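Local coordinates for protein MdcA (Pseudomonas aeruginosa, PDB 5VIT) that probably serves as the transferase subunit of malonate decarboxylase, exchanging acetate for malonate on the thiol of the enzyme's acyl carrier protein, at residues 167-170 against 171-175; 433-437 against 438-442. All coordinates share one frame; numbering follows the deposited sequence.

Interaction 1. Residues 167-170 against 171-175; sequences PSTE and DTPAL
The carboxylate of Asp171 folds back along the chain and brings OD1 to 3.3 Å from CB of Glu170, so that one carboxylate oxygen rests on the aliphatic start of the neighbouring side chain. OD2 is hydrogen-bonded to the hydroxyl of Tyr138, while OD1 is paired in a salt bridge with Arg341. The two acidic residues are the inner pair of a type II' beta turn from Thr169 to Thr172, which leads out of a loop into helix 172-180. Glu170 takes a positive phi of 49°, unusual for a residue with a side chain, and its extended chain leads the carboxylate away, where OE1 accepts the backbone N-H of Lys61. Closing the turn, Thr172 N donates to Thr169 O at 3.1 Å. The hydroxyl of Thr172 lies with OG1 3.0 Å from Thr169 O and is hydrogen-bonded to Glu56 and Lys61. With chi1 at -65° the hydroxyl of Thr169 sits beside the backbone N, bonded to Gly166 and Thr165, and its methyl is anti to that N. The side chains of Thr169 and Pro173 cross at about a right angle, and Thr169 CG2 lies 3.6 Å from Pro173 CD.

Interaction 2. Residues 433-437 against 438-442; sequences VERLD and ALEVA
Arg435 is extended and Leu436 polyproline-like, and from Asp437 the chain coils into the helix that carries Ala438 to Ala442, bringing Leu439 next to both. Leu436 O receives the N-H of Leu439 at 3.2 Å, a bond that comes in from above the carbonyl plane, 56° out of it. One residue on, Asp437 O accepts from Val441 N at 3.1 Å. Between Leu436 O and Glu440 N, too far apart for a direct bond, sits a water molecule. It donates to Leu436 O at 2.8 Å and accepts from Glu440 N at 3.1 Å, so the first turn of helix 437-445 is water-bridged where the chain enters from strand 432-433. Arg435 adds a third, weak bond, its NH2 lying 3.0 Å from the same water. Bent at chi3 (50°), the arginine chain swings its guanidinium back over the helix start, and the Arg435 and Leu439 side chains cross at about a right angle. Leu439 CD1 lies over one face of the guanidinium, displaced toward the rim and 3.3 Å from Arg435 NH1. The Glu440 carboxylate, by contrast, turns along the helix to Arg443, with which it forms a salt bridge, and to Gln444. On the buried side Leu436 CB meets Ala438 CB at 4.1 Å, and the leucine also packs on Gln361 and Asp363 of strand 361-363. The carboxylate of Asp437 is held from outside, OD2 accepting the backbone N-H of Arg373, while Val441 CG2 rests 3.5 Å from Asp437 O.

Overall arrangement
From the N terminus, interaction 1 comes first, closing a tight turn in the connection between strands 149-154 and 185-190, neighbours in the parallel sheet. Through Ser339 and Arg341 it also ties this connection to the start of helix 341-350 and the residues just before it, ahead of strand 354-357 of the second, mixed sheet. The chain later passes through strand 416-420 of that mixed sheet and reaches interaction 2, which starts helix 437-445 on the way to the adjacent strand 461-464. The two local contacts follow in series, neither nested nor crossed. The centres of interactions 1 and 2 are about 34 Å apart, on opposite sides of the chain's centre, and the two do not touch.

Interaction 1. Residues 167-170 against 171-175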
ATOM      1  N   PRO A 167     -24.288 -24.823  24.913  1.00 33.72           N
ATOM      2  CA  PRO A 167     -23.389 -24.202  23.927  1.00 29.08           C
ATOM      3  C   PRO A 167     -24.040 -24.021  22.571  1.00 29.93           C
ATOM      4  O   PRO A 167     -23.580 -23.181  21.797  1.00 31.11           O
ATOM      5  CB  PRO A 167     -22.228 -25.195  23.841  1.00 28.43           C
ATOM      6  CG  PRO A 167     -22.184 -25.801  25.210  1.00 31.71           C
ATOM      7  CD  PRO A 167     -23.647 -25.979  25.568  1.00 31.36           C
ATOM      8  N   SER A 168     -25.091 -24.798  22.299  1.00 29.07           N
ATOM      9  CA  SER A 168     -25.788 -24.739  21.024  1.00 28.69           C
ATOM     10  C   SER A 168     -27.086 -23.934  21.110  1.00 28.27           C
ATOM     11  O   SER A 168     -27.983 -24.142  20.302  1.00 24.58           O
ATOM     12  CB  SER A 168     -26.096 -26.150  20.514  1.00 26.79           C
ATOM     13  OG  SER A 168     -24.921 -26.940  20.444  1.00 29.94           O
ATOM     14  N   THR A 169     -27.189 -23.033  22.087  1.00 27.25           N
ATOM     15  CA  THR A 169     -28.362 -22.146  22.199  1.00 27.00           C
ATOM     16  C   THR A 169     -28.661 -21.424  20.876  1.00 30.40           C
ATOM     17  O   THR A 169     -29.792 -21.461  20.370  1.00 26.80           O
ATOM     18  CB  THR A 169     -28.159 -21.100  23.306  1.00 30.74           C
ATOM     19  OG1 THR A 169     -28.072 -21.755  24.581  1.00 28.20           O
ATOM     20  CG2 THR A 169     -29.298 -20.106  23.314  1.00 28.38           C
ATOM     21  N   GLU A 170     -27.637 -20.772  20.323  1.00 28.37           N
ATOM     22  CA  GLU A 170     -27.694 -20.219  18.971  1.00 28.86           C
ATOM     23  C   GLU A 170     -28.950 -19.369  18.684  1.00 28.83           C
ATOM     24  O   GLU A 170     -29.184 -18.368  19.361  1.00 24.71           O
ATOM     25  CB  GLU A 170     -27.550 -21.365  17.954  1.00 28.56           C
ATOM     26  CG  GLU A 170     -26.129 -21.957  17.991  1.00 27.37           C
ATOM     27  CD  GLU A 170     -25.905 -23.175  17.099  1.00 27.75           C
ATOM     28  OE1 GLU A 170     -26.293 -23.156  15.912  1.00 28.64           O
ATOM     29  OE2 GLU A 170     -25.307 -24.162  17.596  1.00 28.70           O
ATOM     30  N   ASP A 171     -29.745 -19.765  17.690  1.00 25.58           N
ATOM     31  CA  ASP A 171     -30.861 -18.936  17.253  1.00 26.98           C
ATOM     32  C   ASP A 171     -32.137 -19.178  18.047  1.00 28.94           C
ATOM     33  O   ASP A 171     -33.100 -18.401  17.938  1.00 28.32           O
ATOM     34  CB  ASP A 171     -31.219 -19.131  15.765  1.00 25.95           C
ATOM     35  CG  ASP A 171     -30.018 -19.421  14.863  1.00 27.78           C
ATOM     36  OD1 ASP A 171     -28.968 -19.935  15.307  1.00 31.15           O
ATOM     37  OD2 ASP A 171     -30.089 -18.972  13.693  1.00 31.55           O
ATOM     38  N   THR A 172     -32.146 -20.260  18.815  1.00 26.16           N
ATOM     39  CA  THR A 172     -33.374 -20.799  19.399  1.00 30.15           C
ATOM     40  C   THR A 172     -34.222 -19.767  20.178  1.00 29.15           C
ATOM     41  O   THR A 172     -35.414 -19.635  19.887  1.00 27.90           O
ATOM     42  CB  THR A 172     -33.055 -22.010  20.316  1.00 31.32           C
ATOM     43  OG1 THR A 172     -32.304 -22.977  19.573  1.00 31.79           O
ATOM     44  CG2 THR A 172     -34.332 -22.646  20.823  1.00 31.12           C
ATOM     45  N   PRO A 173     -33.618 -19.016  21.125  1.00 27.23           N
ATOM     46  CA  PRO A 173     -34.493 -18.072  21.846  1.00 30.37           C
ATOM     47  C   PRO A 173     -35.086 -16.990  20.929  1.00 29.07           C
ATOM     48  O   PRO A 173     -36.217 -16.540  21.133  1.00 29.71           O
ATOM     49  CB  PRO A 173     -33.577 -17.463  22.919  1.00 26.28           C
ATOM     50  CG  PRO A 173     -32.198 -17.852  22.567  1.00 31.05           C
ATOM     51  CD  PRO A 173     -32.207 -18.940  21.559  1.00 25.36           C
ATOM     52  N   ALA A 174     -34.346 -16.607  19.903  1.00 24.77           N
ATOM     53  CA  ALA A 174     -34.861 -15.669  18.914  1.00 28.25           C
ATOM     54  C   ALA A 174     -36.001 -16.269  18.062  1.00 25.73           C
ATOM     55  O   ALA A 174     -36.843 -15.545  17.549  1.00 24.73           O
ATOM     56  CB  ALA A 174     -33.728 -15.195  18.008  1.00 23.14           C
ATOM     57  N   LEU A 175     -35.991 -17.584  17.876  1.00 27.67           N
ATOM     58  CA  LEU A 175     -36.965 -18.242  17.011  1.00 28.44           C
ATOM     59  C   LEU A 175     -38.218 -18.599  17.795  1.00 26.24           C
ATOM     60  O   LEU A 175     -39.339 -18.523  17.288  1.00 25.22           O
ATOM     61  CB  LEU A 175     -36.369 -19.507  16.389  1.00 25.21           C
ATOM     62  CG  LEU A 175     -35.208 -19.309  15.413  1.00 31.11           C
ATOM     63  CD1 LEU A 175     -34.716 -20.679  14.906  1.00 26.76           C
ATOM     64  CD2 LEU A 175     -35.608 -18.393  14.247  1.00 23.77           C
TER

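Interaction 2. Residues 433-437 against 438-442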
ATOM      1  N   VAL A 433     -14.362  -8.279 -10.766  1.00 27.34           N
ATOM      2  CA  VAL A 433     -15.000  -8.387 -12.081  1.00 27.94           C
ATOM      3  C   VAL A 433     -15.658  -7.067 -12.490  1.00 30.20           C
ATOM      4  O   VAL A 433     -15.971  -6.232 -11.640  1.00 21.97           O
ATOM      5  CB  VAL A 433     -16.065  -9.499 -12.090  1.00 27.76           C
ATOM      6  CG1 VAL A 433     -15.432 -10.853 -11.812  1.00 25.47           C
ATOM      7  CG2 VAL A 433     -17.131  -9.198 -11.044  1.00 27.90           C
ATOM      8  N   GLU A 434     -15.868  -6.890 -13.792  1.00 28.22           N
ATOM      9  CA  GLU A 434     -16.553  -5.702 -14.305  1.00 29.44           C
ATOM     10  C   GLU A 434     -18.040  -5.677 -13.936  1.00 27.34           C
ATOM     11  O   GLU A 434     -18.619  -4.607 -13.794  1.00 35.61           O
ATOM     12  CB  GLU A 434     -16.354  -5.623 -15.826  1.00 33.02           C
ATOM     13  CG  GLU A 434     -14.877  -5.819 -16.162  1.00 39.57           C
ATOM     14  CD  GLU A 434     -14.533  -5.665 -17.619  1.00 47.11           C
ATOM     15  OE1 GLU A 434     -14.295  -4.520 -18.059  1.00 49.22           O
ATOM     16  OE2 GLU A 434     -14.472  -6.704 -18.314  1.00 49.65           O
ATOM     17  N   ARG A 435     -18.639  -6.851 -13.759  1.00 26.97           N
ATOM     18  CA  ARG A 435     -20.048  -6.987 -13.349  1.00 31.99           C
ATOM     19  C   ARG A 435     -20.250  -8.220 -12.479  1.00 29.07           C
ATOM     20  O   ARG A 435     -19.848  -9.322 -12.849  1.00 30.04           O
ATOM     21  CB  ARG A 435     -20.987  -7.087 -14.563  1.00 38.44           C
ATOM     22  CG  ARG A 435     -21.522  -5.765 -15.093  1.00 46.06           C
ATOM     23  CD  ARG A 435     -22.244  -5.967 -16.438  1.00 54.88           C
ATOM     24  NE  ARG A 435     -23.227  -7.053 -16.359  1.00 60.49           N
ATOM     25  CZ  ARG A 435     -24.539  -6.887 -16.181  1.00 55.95           C
ATOM     26  NH1 ARG A 435     -25.063  -5.666 -16.071  1.00 47.34           N
ATOM     27  NH2 ARG A 435     -25.330  -7.954 -16.116  1.00 47.96           N
ATOM     28  N   LEU A 436     -20.878  -8.028 -11.328  1.00 31.62           N
ATOM     29  CA  LEU A 436     -21.243  -9.123 -10.442  1.00 29.59           C
ATOM     30  C   LEU A 436     -22.175 -10.100 -11.150  1.00 32.90           C
ATOM     31  O   LEU A 436     -23.107  -9.692 -11.833  1.00 28.48           O
ATOM     32  CB  LEU A 436     -21.936  -8.587  -9.188  1.00 33.08           C
ATOM     33  CG  LEU A 436     -21.195  -7.630  -8.263  1.00 31.31           C
ATOM     34  CD1 LEU A 436     -22.168  -7.093  -7.217  1.00 26.72           C
ATOM     35  CD2 LEU A 436     -20.015  -8.343  -7.595  1.00 27.82           C
ATOM     36  N   ASP A 437     -21.918 -11.391 -10.982  1.00 32.15           N
ATOM     37  CA  ASP A 437     -22.864 -12.417 -11.388  1.00 33.32           C
ATOM     38  C   ASP A 437     -24.264 -12.102 -10.859  1.00 33.48           C
ATOM     39  O   ASP A 437     -25.269 -12.420 -11.500  1.00 32.24           O
ATOM     40  CB  ASP A 437     -22.423 -13.791 -10.867  1.00 34.32           C
ATOM     41  CG  ASP A 437     -21.354 -14.432 -11.720  1.00 33.68           C
ATOM     42  OD1 ASP A 437     -20.644 -13.698 -12.439  1.00 34.70           O
ATOM     43  OD2 ASP A 437     -21.223 -15.679 -11.659  1.00 38.55           O
ATOM     44  N   ALA A 438     -24.314 -11.475  -9.683  1.00 34.63           N
ATOM     45  CA  ALA A 438     -25.578 -11.191  -8.995  1.00 33.46           C
ATOM     46  C   ALA A 438     -26.594 -10.418  -9.844  1.00 32.70           C
ATOM     47  O   ALA A 438     -27.803 -10.537  -9.621  1.00 32.35           O
ATOM     48  CB  ALA A 438     -25.300 -10.430  -7.708  1.00 24.99           C
ATOM     49  N   LEU A 439     -26.112  -9.613 -10.791  1.00 29.39           N
ATOM     50  CA  LEU A 439     -27.006  -8.825 -11.644  1.00 36.61           C
ATOM     51  C   LEU A 439     -27.882  -9.731 -12.511  1.00 37.45           C
ATOM     52  O   LEU A 439     -29.110  -9.592 -12.517  1.00 31.63           O
ATOM     53  CB  LEU A 439     -26.212  -7.862 -12.530  1.00 39.06           C
ATOM     54  CG  LEU A 439     -25.503  -6.733 -11.781  1.00 41.86           C
ATOM     55  CD1 LEU A 439     -24.978  -5.716 -12.767  1.00 44.54           C
ATOM     56  CD2 LEU A 439     -26.473  -6.080 -10.854  1.00 37.54           C
ATOM     57  N   GLU A 440     -27.244 -10.671 -13.211  1.00 38.25           N
ATOM     58  CA  GLU A 440     -27.958 -11.643 -14.040  1.00 38.41           C
ATOM     59  C   GLU A 440     -28.791 -12.617 -13.220  1.00 39.87           C
ATOM     60  O   GLU A 440     -29.864 -13.019 -13.641  1.00 37.14           O
ATOM     61  CB  GLU A 440     -26.986 -12.422 -14.918  1.00 38.09           C
ATOM     62  CG  GLU A 440     -27.043 -12.004 -16.364  1.00 52.22           C
ATOM     63  CD  GLU A 440     -28.459 -12.068 -16.930  1.00 51.65           C
ATOM     64  OE1 GLU A 440     -29.092 -13.150 -16.865  1.00 50.62           O
ATOM     65  OE2 GLU A 440     -28.936 -11.025 -17.430  1.00 51.78           O
ATOM     66  N   VAL A 441     -28.307 -12.991 -12.044  1.00 37.31           N
ATOM     67  CA  VAL A 441     -29.103 -13.838 -11.173  1.00 37.42           C
ATOM     68  C   VAL A 441     -30.427 -13.148 -10.811  1.00 42.18           C
ATOM     69  O   VAL A 441     -31.490 -13.778 -10.793  1.00 39.94           O
ATOM     70  CB  VAL A 441     -28.336 -14.203  -9.909  1.00 35.11           C
ATOM     71  CG1 VAL A 441     -29.236 -14.943  -8.932  1.00 34.88           C
ATOM     72  CG2 VAL A 441     -27.134 -15.061 -10.281  1.00 36.78           C
ATOM     73  N   ALA A 442     -30.370 -11.845 -10.558  1.00 38.53           N
ATOM     74  CA  ALA A 442     -31.579 -11.119 -10.206  1.00 39.97           C
ATOM     75  C   ALA A 442     -32.555 -11.132 -11.381  1.00 42.01           C
ATOM     76  O   ALA A 442     -33.760 -11.382 -11.200  1.00 37.74           O
ATOM     77  CB  ALA A 442     -31.260  -9.697  -9.782  1.00 29.57           C
TER
HETATM   78  O   HOH W   1     -24.400 -10.168 -14.317  1.00 35.75           O